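Local coordinates for lipoprotein (Colwellia psychrerythraea, PDB 3O0Y) that is of unknown function but, as a putative lipoprotein of the DUF885 family in the Peptidase MA clan, may resemble metallopeptidases in fold, at residues Glu357-Asp362 and Phe430-Leu435; Thr371-Pro376 and Leu484-Asn489; Thr405-Asp410 and Leu450-Ala455; Gly415-Asn420 and His438-Gly443. One frame throughout, in Å; residues are numbered along the deposited sequence.

Followed from the N terminus, helix 353-373 carries the first segment of two contacts. Interaction 1 starts in its first half and closes a loop of 67 residues when the start of helix 432-439 packs against it; interaction 2 starts near its end and closes a longer loop at the turn after helix 467-483. Between them the chain forms the small mixed sheet. Interaction 3 joins the loop after strand 402-405 to helix 444-452, and interaction 4, lying within its span, sets strand 416-419 against the end of helix 432-439. Both fall within the span of interaction 2, whereas interaction 1 crosses the other three. Interactions 1 and 4 touch through L435 and Y417, and K433 joins interactions 1 and 2.

Interaction 1: residues Glu357-Asp362 and Phe430-Leu435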
# COMPACT_ATOMS: atom_id res chain seq x y z
N GLU A 357 -2.04 -26.34 -2.93
CA GLU A 357 -0.74 -26.73 -2.43
C GLU A 357 0.38 -26.59 -3.43
O GLU A 357 1.54 -26.20 -3.06
CB GLU A 357 -0.76 -28.21 -1.90
CG GLU A 357 -1.56 -28.37 -0.59
CD GLU A 357 -1.82 -29.84 -0.18
OE1 GLU A 357 -1.76 -30.76 -1.05
OE2 GLU A 357 -2.18 -30.02 1.05
N GLU A 358 0.08 -26.89 -4.68
CA GLU A 358 1.05 -26.76 -5.76
C GLU A 358 1.42 -25.30 -5.96
O GLU A 358 2.58 -24.94 -6.07
CB GLU A 358 0.54 -27.37 -7.07
CG GLU A 358 1.69 -27.43 -8.13
CD GLU A 358 1.25 -27.92 -9.50
OE1 GLU A 358 0.09 -28.29 -9.67
OE2 GLU A 358 2.06 -27.83 -10.43
N LEU A 359 0.42 -24.41 -6.01
CA LEU A 359 0.66 -23.02 -6.13
C LEU A 359 1.57 -22.51 -5.01
O LEU A 359 2.55 -21.82 -5.24
CB LEU A 359 -0.68 -22.27 -6.19
CG LEU A 359 -0.70 -20.82 -6.51
CD1 LEU A 359 -2.21 -20.32 -6.82
CD2 LEU A 359 -0.05 -20.00 -5.38
N LEU A 360 1.25 -22.88 -3.77
CA LEU A 360 2.04 -22.41 -2.62
C LEU A 360 3.47 -22.96 -2.63
O LEU A 360 4.40 -22.21 -2.31
CB LEU A 360 1.33 -22.76 -1.32
CG LEU A 360 0.06 -21.90 -1.00
CD1 LEU A 360 -0.76 -22.62 0.11
CD2 LEU A 360 0.39 -20.52 -0.63
N SER A 361 3.64 -24.21 -3.07
CA SER A 361 4.98 -24.79 -3.20
C SER A 361 5.76 -24.11 -4.27
O SER A 361 6.97 -23.87 -4.14
CB SER A 361 4.93 -26.30 -3.49
OG SER A 361 4.24 -26.88 -2.36
N ASP A 362 5.09 -23.83 -5.37
CA ASP A 362 5.75 -23.08 -6.46
C ASP A 362 6.25 -21.71 -6.01
O ASP A 362 7.44 -21.32 -6.27
CB ASP A 362 4.84 -22.90 -7.69
CG ASP A 362 4.63 -24.21 -8.50
OD1 ASP A 362 5.37 -25.25 -8.30
OD2 ASP A 362 3.72 -24.18 -9.39
N PHE A 430 1.58 -18.53 -15.44
CA PHE A 430 2.54 -17.58 -16.10
C PHE A 430 2.61 -16.21 -15.43
O PHE A 430 3.42 -15.40 -15.81
CB PHE A 430 2.23 -17.44 -17.58
CG PHE A 430 0.83 -17.01 -17.92
CD1 PHE A 430 0.42 -15.71 -17.72
CD2 PHE A 430 -0.06 -17.89 -18.52
CE1 PHE A 430 -0.82 -15.28 -18.06
CE2 PHE A 430 -1.36 -17.48 -18.87
CZ PHE A 430 -1.75 -16.20 -18.67
N GLY A 431 1.72 -15.94 -14.47
CA GLY A 431 1.76 -14.68 -13.74
C GLY A 431 2.33 -14.71 -12.34
O GLY A 431 2.53 -13.66 -11.70
N LEU A 432 2.61 -15.91 -11.84
CA LEU A 432 3.00 -16.06 -10.46
C LEU A 432 4.43 -15.66 -10.13
O LEU A 432 4.68 -15.19 -9.02
CB LEU A 432 2.69 -17.46 -10.00
CG LEU A 432 2.84 -17.81 -8.53
CD1 LEU A 432 1.93 -16.93 -7.66
CD2 LEU A 432 2.48 -19.37 -8.29
N LYS A 433 5.39 -15.92 -11.02
CA LYS A 433 6.76 -15.50 -10.74
C LYS A 433 6.81 -14.00 -10.56
O LYS A 433 7.31 -13.50 -9.53
CB LYS A 433 7.72 -15.93 -11.87
CG LYS A 433 8.24 -17.32 -11.78
CD LYS A 433 9.27 -17.55 -12.95
CE LYS A 433 9.85 -18.90 -12.98
NZ LYS A 433 10.68 -19.17 -14.19
N THR A 434 6.22 -13.22 -11.50
CA THR A 434 6.39 -11.78 -11.41
C THR A 434 5.75 -11.23 -10.14
O THR A 434 6.28 -10.33 -9.48
CB THR A 434 5.97 -11.05 -12.69
OG1 THR A 434 6.69 -9.79 -12.72
CG2 THR A 434 4.42 -10.89 -12.79
N LEU A 435 4.59 -11.80 -9.78
CA LEU A 435 3.89 -11.37 -8.54
C LEU A 435 4.78 -11.66 -7.34
O LEU A 435 4.89 -10.85 -6.41
CB LEU A 435 2.57 -12.05 -8.42
CG LEU A 435 1.76 -11.70 -7.18
CD1 LEU A 435 1.40 -10.17 -7.28
CD2 LEU A 435 0.52 -12.59 -7.10
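The backbone carbonyl of L359 is brushed by a methyl of L432, L359 O lying 3.9 Å from L432 CD2, and the other flat group beside that methyl, the carboxylate of D362, is turned to a different partner. D362 presents its CB instead, 4.3 Å from CD2 of L432, and the carboxylate is held through OD2 by the hydroxyl of Y349. Two residues before L359, the carbonyl of E357 is gripped on opposite faces by S361 N and S361 OG, the hydroxyl adding a 2.9 Å bond between S361 OG and E357 O to the normal helical one.

The contact itself is methyl against methyl. L359 CD2 and L432 CD2 are 3.9 Å apart, and the two side chains cross obliquely. In L432, CG stands anti to the backbone N (chi1 -172°), which carries CD2 over to helix 353-373. Leucine suits both places: its branched end fills the gap between backbones whose CA atoms are 8.5 Å apart at L359 and L432. D362 lies one helical turn on, so its aliphatic CB shares that face while its charge is engaged elsewhere.

This is plain helix-to-helix packing. L432 also touches I363 and Y366 of helix 353-373 and Y417 of strand 416-419, so the start of helix 432-439 is lodged between that long helix and the small sheet.

Interaction 2: residues Thr371-Pro376 and Leu484-Asn489; sequences TAKMAP and LGMYEN
Apolar packing joins K373 and M374, near the end of helix 353-373, to L484 and M486, in the turn that follows helix 467-483. That turn opens with a Schellman motif: G485 leaves the helix with a positive phi of 89°, an angle at which a CB would be jammed against the preceding carbonyl O, so glycine belongs here. A type I beta turn from G485 to E488 follows. L484, just before the turn, points at the other segment, and M486 reaches it with its terminal methyl.

L484 makes the larger contact of the two. Its CD1 lies 3.6 Å from M374 CB, while its other methyl, CD2, comes within 4.2 Å of the backbone K373 O. In M374, CG takes the crowded position between the backbone N and the carbonyl carbon (chi1 79°), which turns the sulfur end away from L484. The thioether end thus packs on W446, P442 and N441, while CB and CA meet the leucine.

K373 contributes the aliphatic base of its side chain, and its amino end leads away from the contact, as suits a lysine at an exposed position. M486 O, meanwhile, is hydrogen-bonded to K433 NZ of helix 432-439. The flexible M486 chain bends at chi2 (-58°) and again at chi3, which lays its terminal CE 3.8 Å from K373 CB and 4.1 Å from K373 CG.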
# COMPACT_ATOMS: atom_id res chain seq x y z
N THR A 371 16.31 -15.58 -4.27
CA THR A 371 17.04 -14.97 -3.17
C THR A 371 18.47 -15.42 -3.20
O THR A 371 19.39 -14.63 -2.99
CB THR A 371 16.38 -15.35 -1.83
OG1 THR A 371 15.03 -14.90 -1.84
CG2 THR A 371 17.13 -14.73 -0.61
N ALA A 372 18.66 -16.67 -3.61
CA ALA A 372 20.01 -17.22 -3.78
C ALA A 372 20.72 -16.64 -4.98
O ALA A 372 21.89 -16.25 -4.91
CB ALA A 372 19.93 -18.76 -3.93
N LYS A 373 20.05 -16.64 -6.11
CA LYS A 373 20.65 -16.24 -7.35
C LYS A 373 20.88 -14.74 -7.42
O LYS A 373 21.77 -14.30 -8.15
CB LYS A 373 19.77 -16.67 -8.52
CG LYS A 373 19.79 -18.18 -8.74
CD LYS A 373 20.99 -18.56 -9.65
CE LYS A 373 21.66 -19.87 -9.23
NZ LYS A 373 23.16 -19.87 -9.55
N MET A 374 20.12 -13.93 -6.66
CA MET A 374 20.24 -12.51 -6.70
C MET A 374 21.39 -11.94 -5.86
O MET A 374 21.78 -10.78 -6.05
CB MET A 374 18.88 -11.81 -6.33
CG MET A 374 18.59 -11.76 -4.90
SD MET A 374 16.74 -11.34 -4.61
CE MET A 374 17.16 -10.06 -3.32
N ALA A 375 22.02 -12.78 -5.03
CA ALA A 375 23.02 -12.35 -4.04
C ALA A 375 24.18 -11.53 -4.66
O ALA A 375 24.59 -10.56 -4.06
CB ALA A 375 23.66 -13.58 -3.24
N PRO A 376 24.66 -11.85 -5.90
CA PRO A 376 25.78 -11.05 -6.42
C PRO A 376 25.48 -9.59 -6.61
O PRO A 376 26.44 -8.79 -6.56
CB PRO A 376 26.08 -11.71 -7.77
CG PRO A 376 25.68 -13.13 -7.55
CD PRO A 376 24.44 -13.05 -6.71
N LEU A 484 18.45 -11.13 -14.18
CA LEU A 484 19.19 -12.14 -13.42
C LEU A 484 18.91 -13.54 -13.94
O LEU A 484 19.46 -14.50 -13.42
CB LEU A 484 18.76 -12.08 -11.95
CG LEU A 484 19.38 -10.98 -11.10
CD1 LEU A 484 18.60 -10.89 -9.77
CD2 LEU A 484 20.86 -11.28 -10.90
N GLY A 485 18.04 -13.67 -14.95
CA GLY A 485 17.78 -14.97 -15.60
C GLY A 485 16.71 -15.80 -14.97
O GLY A 485 16.63 -16.96 -15.31
N MET A 486 15.76 -15.16 -14.25
CA MET A 486 14.70 -15.94 -13.64
C MET A 486 13.67 -16.49 -14.67
O MET A 486 12.84 -17.33 -14.30
CB MET A 486 13.99 -15.14 -12.57
CG MET A 486 14.86 -14.88 -11.36
SD MET A 486 15.51 -16.45 -10.51
CE MET A 486 17.01 -16.10 -11.00
N TYR A 487 13.67 -15.97 -15.91
CA TYR A 487 12.82 -16.48 -16.96
C TYR A 487 13.55 -17.27 -18.04
O TYR A 487 13.01 -17.49 -19.13
CB TYR A 487 11.99 -15.32 -17.54
CG TYR A 487 11.13 -14.65 -16.49
CD1 TYR A 487 9.89 -15.20 -16.14
CD2 TYR A 487 11.54 -13.52 -15.85
CE1 TYR A 487 9.13 -14.63 -15.21
CE2 TYR A 487 10.78 -12.95 -14.86
CZ TYR A 487 9.54 -13.49 -14.58
OH TYR A 487 8.75 -12.90 -13.61
N GLU A 488 14.73 -17.75 -17.72
CA GLU A 488 15.41 -18.69 -18.60
C GLU A 488 14.46 -19.86 -18.92
O GLU A 488 13.89 -20.48 -18.02
CB GLU A 488 16.72 -19.15 -17.92
CG GLU A 488 17.45 -20.21 -18.76
CD GLU A 488 18.64 -20.92 -18.01
OE1 GLU A 488 19.42 -21.60 -18.72
OE2 GLU A 488 18.79 -20.83 -16.75
N ASN A 489 14.31 -20.19 -20.20
CA ASN A 489 13.49 -21.34 -20.58
C ASN A 489 12.04 -21.11 -20.11
O ASN A 489 11.33 -22.07 -19.81
CB ASN A 489 14.07 -22.66 -20.11
CG ASN A 489 15.50 -22.88 -20.66
OD1 ASN A 489 15.83 -22.36 -21.71
ND2 ASN A 489 16.37 -23.53 -19.88

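Interaction 3: residues Thr405-Asp410 and Leu450-Ala455; sequences TSPAVD and LNLDQA
S406 meets the methyl CD1 of L452 with its hydroxyl oxygen, OG lying 3.9 Å away, yet that hydroxyl is already spent on its own segment. It donates to the carbonyl of the very next residue, S406 OG to P407 O at 2.8 Å, arriving in the carbonyl plane on a lone pair at a C=O...OG angle of 127°. The placement follows from chi1 of 168°, which sets OG opposite the backbone N and beside the carbonyl carbon. With its polar need met locally, the small side chain can face a leucine.

L452 supplies the whole of the helical side. Its CD1 also lies 3.8 Å from P407 CD, touching the proline ring where it closes onto the backbone, and its CD2 makes a looser contact, 4.4 Å from V409 CG2. Proline and valine suit this place as compact apolar groups, and the two branches of the leucine divide them between them. Without the hydroxyl, as with an alanine here, P407 O is likely to lose its donor, L452 CD1 a neighbour and the link from S406 to P407 this tie.

The contact thus joins the loop after strand 402-405 to the last turn of helix 444-452. Beside it, V409 packs on F459 and R462 of helix 459-462, and R462 also bonds L452 O, while at the other end T405 pairs through its backbone with I416 of strand 416-419.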
# COMPACT_ATOMS: atom_id res chain seq x y z
N THR A 405 2.65 -7.32 3.56
CA THR A 405 2.61 -6.56 4.85
C THR A 405 3.92 -6.57 5.56
O THR A 405 4.60 -7.58 5.59
CB THR A 405 1.50 -7.09 5.78
OG1 THR A 405 1.65 -8.50 5.98
CG2 THR A 405 0.11 -6.82 5.15
N SER A 406 4.34 -5.38 6.02
CA SER A 406 5.65 -5.22 6.67
C SER A 406 5.78 -6.04 7.96
O SER A 406 4.79 -6.31 8.65
CB SER A 406 5.84 -3.77 6.99
OG SER A 406 6.98 -3.56 7.88
N PRO A 407 7.00 -6.46 8.26
CA PRO A 407 7.21 -6.99 9.63
C PRO A 407 6.98 -5.91 10.72
O PRO A 407 7.03 -4.72 10.45
CB PRO A 407 8.67 -7.36 9.64
CG PRO A 407 9.19 -7.14 8.20
CD PRO A 407 8.27 -6.15 7.60
N ALA A 408 6.73 -6.34 11.93
CA ALA A 408 6.87 -5.46 13.08
C ALA A 408 8.35 -5.10 13.20
O ALA A 408 9.21 -5.93 12.85
CB ALA A 408 6.39 -6.25 14.34
N VAL A 409 8.65 -3.90 13.67
CA VAL A 409 10.04 -3.43 13.75
C VAL A 409 10.90 -4.46 14.46
O VAL A 409 11.98 -4.80 14.02
CB VAL A 409 10.17 -2.06 14.37
CG1 VAL A 409 11.63 -1.59 14.33
CG2 VAL A 409 9.30 -1.13 13.66
N ASP A 410 10.36 -5.09 15.52
CA ASP A 410 11.17 -6.06 16.29
C ASP A 410 11.23 -7.44 15.75
O ASP A 410 11.93 -8.27 16.30
CB ASP A 410 10.75 -6.11 17.78
CG ASP A 410 9.36 -6.70 17.99
OD1 ASP A 410 8.81 -7.36 17.03
OD2 ASP A 410 8.83 -6.50 19.12
N LEU A 450 15.11 -3.99 4.42
CA LEU A 450 16.35 -3.20 4.44
C LEU A 450 16.12 -1.81 5.03
O LEU A 450 16.94 -1.33 5.78
CB LEU A 450 17.03 -3.17 3.07
CG LEU A 450 17.73 -4.44 2.66
CD1 LEU A 450 18.13 -4.39 1.13
CD2 LEU A 450 19.01 -4.74 3.59
N ASN A 451 15.02 -1.15 4.65
CA ASN A 451 14.78 0.18 5.17
C ASN A 451 14.60 0.13 6.69
O ASN A 451 15.17 0.98 7.39
CB ASN A 451 13.55 0.76 4.56
CG ASN A 451 13.44 2.26 4.74
OD1 ASN A 451 14.20 2.92 5.51
ND2 ASN A 451 12.48 2.82 4.05
N LEU A 452 13.90 -0.91 7.19
CA LEU A 452 13.73 -1.02 8.63
C LEU A 452 15.05 -1.21 9.34
O LEU A 452 15.28 -0.66 10.43
CB LEU A 452 12.85 -2.20 8.97
CG LEU A 452 11.40 -2.05 8.70
CD1 LEU A 452 10.70 -3.49 8.93
CD2 LEU A 452 10.72 -0.92 9.53
N ASP A 453 15.99 -1.93 8.69
CA ASP A 453 17.29 -2.14 9.27
C ASP A 453 18.22 -0.87 9.40
O ASP A 453 19.28 -0.95 10.07
CB ASP A 453 18.08 -3.17 8.48
CG ASP A 453 17.72 -4.61 8.79
OD1 ASP A 453 17.20 -4.94 9.89
OD2 ASP A 453 17.96 -5.45 7.85
N GLN A 454 17.86 0.24 8.79
CA GLN A 454 18.62 1.48 8.89
C GLN A 454 18.40 2.21 10.18
O GLN A 454 17.79 3.29 10.26
CB GLN A 454 18.42 2.36 7.64
CG GLN A 454 18.59 1.58 6.31
CD GLN A 454 19.85 0.73 6.23
OE1 GLN A 454 19.75 -0.50 5.98
NE2 GLN A 454 20.98 1.30 6.49
N ALA A 455 18.86 1.59 11.25
CA ALA A 455 18.45 2.01 12.55
C ALA A 455 19.07 3.34 12.96
O ALA A 455 18.62 3.93 13.98
CB ALA A 455 18.85 0.94 13.60

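Interaction 4: residues Gly415-Asn420 and His438-Gly443; sequences GIYWIN and HEANPG
The end of helix 432-439, E439, and the residue after it, A440, pack on Y417 of strand 416-419, and a CH-pi contact leads the way. The run starts at H438, whose ring meets that of H444; the family's clan contains metallopeptidases, but no metal site is seen here. E439 comes next, its CB over one face of the Y417 ring, 3.9 Å from the centroid and 24° off the normal. The side chain, bent at chi2 (-62°), lies about 4 Å from a bound sulfate, probably from the crystallisation liquor. A440 leaves the helix and sets its small CB 4.2 Å from Y417 CD2. After N441 comes a cis peptide to P442, whose O is held by W473; G443, at the N-cap of the next helix, must lack a side chain, since a CB would clash with H438 O.

Tyrosine suits the strand because its ring offers a broad face and its hydroxyl bonds T436. Replacing it by alanine would probably strip E439 CB of its aromatic cover and leave the T436 hydroxyl without this mate. Beyond CB, E439 CG still lies 3.8 Å from Y417 CE1.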
# COMPACT_ATOMS: atom_id res chain seq x y z
N GLY A 415 7.46 -10.25 7.94
CA GLY A 415 6.82 -9.72 6.75
C GLY A 415 6.13 -10.83 6.02
O GLY A 415 6.62 -11.97 6.00
N ILE A 416 4.96 -10.54 5.45
CA ILE A 416 4.15 -11.58 4.79
C ILE A 416 3.74 -11.19 3.39
O ILE A 416 3.21 -10.10 3.14
CB ILE A 416 2.85 -11.85 5.62
CG1 ILE A 416 3.26 -12.30 7.06
CG2 ILE A 416 1.94 -12.90 4.95
CD1 ILE A 416 2.10 -12.15 8.04
N TYR A 417 3.97 -12.13 2.49
CA TYR A 417 3.46 -12.15 1.15
C TYR A 417 2.16 -12.92 1.22
O TYR A 417 2.12 -14.11 1.46
CB TYR A 417 4.50 -12.77 0.21
CG TYR A 417 4.05 -13.19 -1.19
CD1 TYR A 417 2.94 -12.69 -1.81
CD2 TYR A 417 4.87 -14.01 -1.93
CE1 TYR A 417 2.60 -13.08 -3.11
CE2 TYR A 417 4.50 -14.43 -3.21
CZ TYR A 417 3.39 -13.94 -3.79
OH TYR A 417 3.06 -14.31 -5.07
N TRP A 418 1.08 -12.16 1.05
CA TRP A 418 -0.23 -12.70 1.00
C TRP A 418 -0.65 -13.03 -0.43
O TRP A 418 -0.48 -12.20 -1.36
CB TRP A 418 -1.25 -11.73 1.53
CG TRP A 418 -1.07 -11.38 2.93
CD1 TRP A 418 -0.28 -10.37 3.39
CD2 TRP A 418 -1.65 -12.01 4.11
NE1 TRP A 418 -0.35 -10.30 4.78
CE2 TRP A 418 -1.16 -11.31 5.24
CE3 TRP A 418 -2.50 -13.09 4.30
CZ2 TRP A 418 -1.50 -11.66 6.55
CZ3 TRP A 418 -2.83 -13.48 5.59
CH2 TRP A 418 -2.34 -12.74 6.72
N ILE A 419 -1.18 -14.23 -0.60
CA ILE A 419 -1.69 -14.68 -1.90
C ILE A 419 -3.17 -15.03 -1.85
O ILE A 419 -3.61 -15.67 -0.90
CB ILE A 419 -0.81 -15.89 -2.40
CG1 ILE A 419 -1.22 -16.28 -3.80
CG2 ILE A 419 -0.87 -17.04 -1.44
CD1 ILE A 419 -0.82 -15.29 -4.88
N ASN A 420 -3.95 -14.60 -2.86
CA ASN A 420 -5.40 -14.91 -2.92
C ASN A 420 -5.65 -16.21 -3.65
O ASN A 420 -5.36 -16.30 -4.86
CB ASN A 420 -6.11 -13.80 -3.66
CG ASN A 420 -7.56 -13.82 -3.42
OD1 ASN A 420 -8.19 -14.87 -3.41
ND2 ASN A 420 -8.15 -12.64 -3.22
N HIS A 438 7.65 -9.26 -7.12
CA HIS A 438 7.13 -7.99 -6.72
C HIS A 438 6.85 -7.90 -5.22
O HIS A 438 7.29 -6.92 -4.57
CB HIS A 438 5.84 -7.81 -7.45
CG HIS A 438 5.17 -6.50 -7.18
ND1 HIS A 438 4.37 -6.26 -6.10
CD2 HIS A 438 5.29 -5.30 -7.82
CE1 HIS A 438 3.83 -5.06 -6.19
NE2 HIS A 438 4.45 -4.41 -7.16
N GLU A 439 6.24 -8.95 -4.67
CA GLU A 439 5.79 -8.91 -3.27
C GLU A 439 6.88 -9.23 -2.30
O GLU A 439 6.94 -8.70 -1.16
CB GLU A 439 4.58 -9.80 -3.07
CG GLU A 439 3.28 -9.45 -3.86
CD GLU A 439 2.67 -8.13 -3.58
OE1 GLU A 439 3.14 -7.39 -2.74
OE2 GLU A 439 1.68 -7.85 -4.28
N ALA A 440 7.71 -10.18 -2.67
CA ALA A 440 8.74 -10.69 -1.77
C ALA A 440 10.10 -10.18 -2.17
O ALA A 440 10.39 -9.01 -1.86
CB ALA A 440 8.62 -12.19 -1.59
N ASN A 441 11.00 -11.01 -2.70
CA ASN A 441 12.31 -10.65 -3.08
C ASN A 441 12.51 -10.71 -4.61
O ASN A 441 12.07 -11.68 -5.24
CB ASN A 441 13.29 -11.64 -2.48
CG ASN A 441 13.24 -11.61 -0.92
OD1 ASN A 441 12.84 -10.57 -0.32
ND2 ASN A 441 13.67 -12.68 -0.31
N PRO A 442 13.15 -9.71 -5.18
CA PRO A 442 13.84 -8.53 -4.65
C PRO A 442 12.93 -7.30 -4.50
O PRO A 442 13.47 -6.21 -4.23
CB PRO A 442 14.87 -8.22 -5.76
CG PRO A 442 14.43 -8.96 -6.89
CD PRO A 442 13.34 -9.85 -6.64
N GLY A 443 11.62 -7.51 -4.47
CA GLY A 443 10.65 -6.41 -4.35
C GLY A 443 10.33 -5.89 -2.95
O GLY A 443 11.22 -5.55 -2.18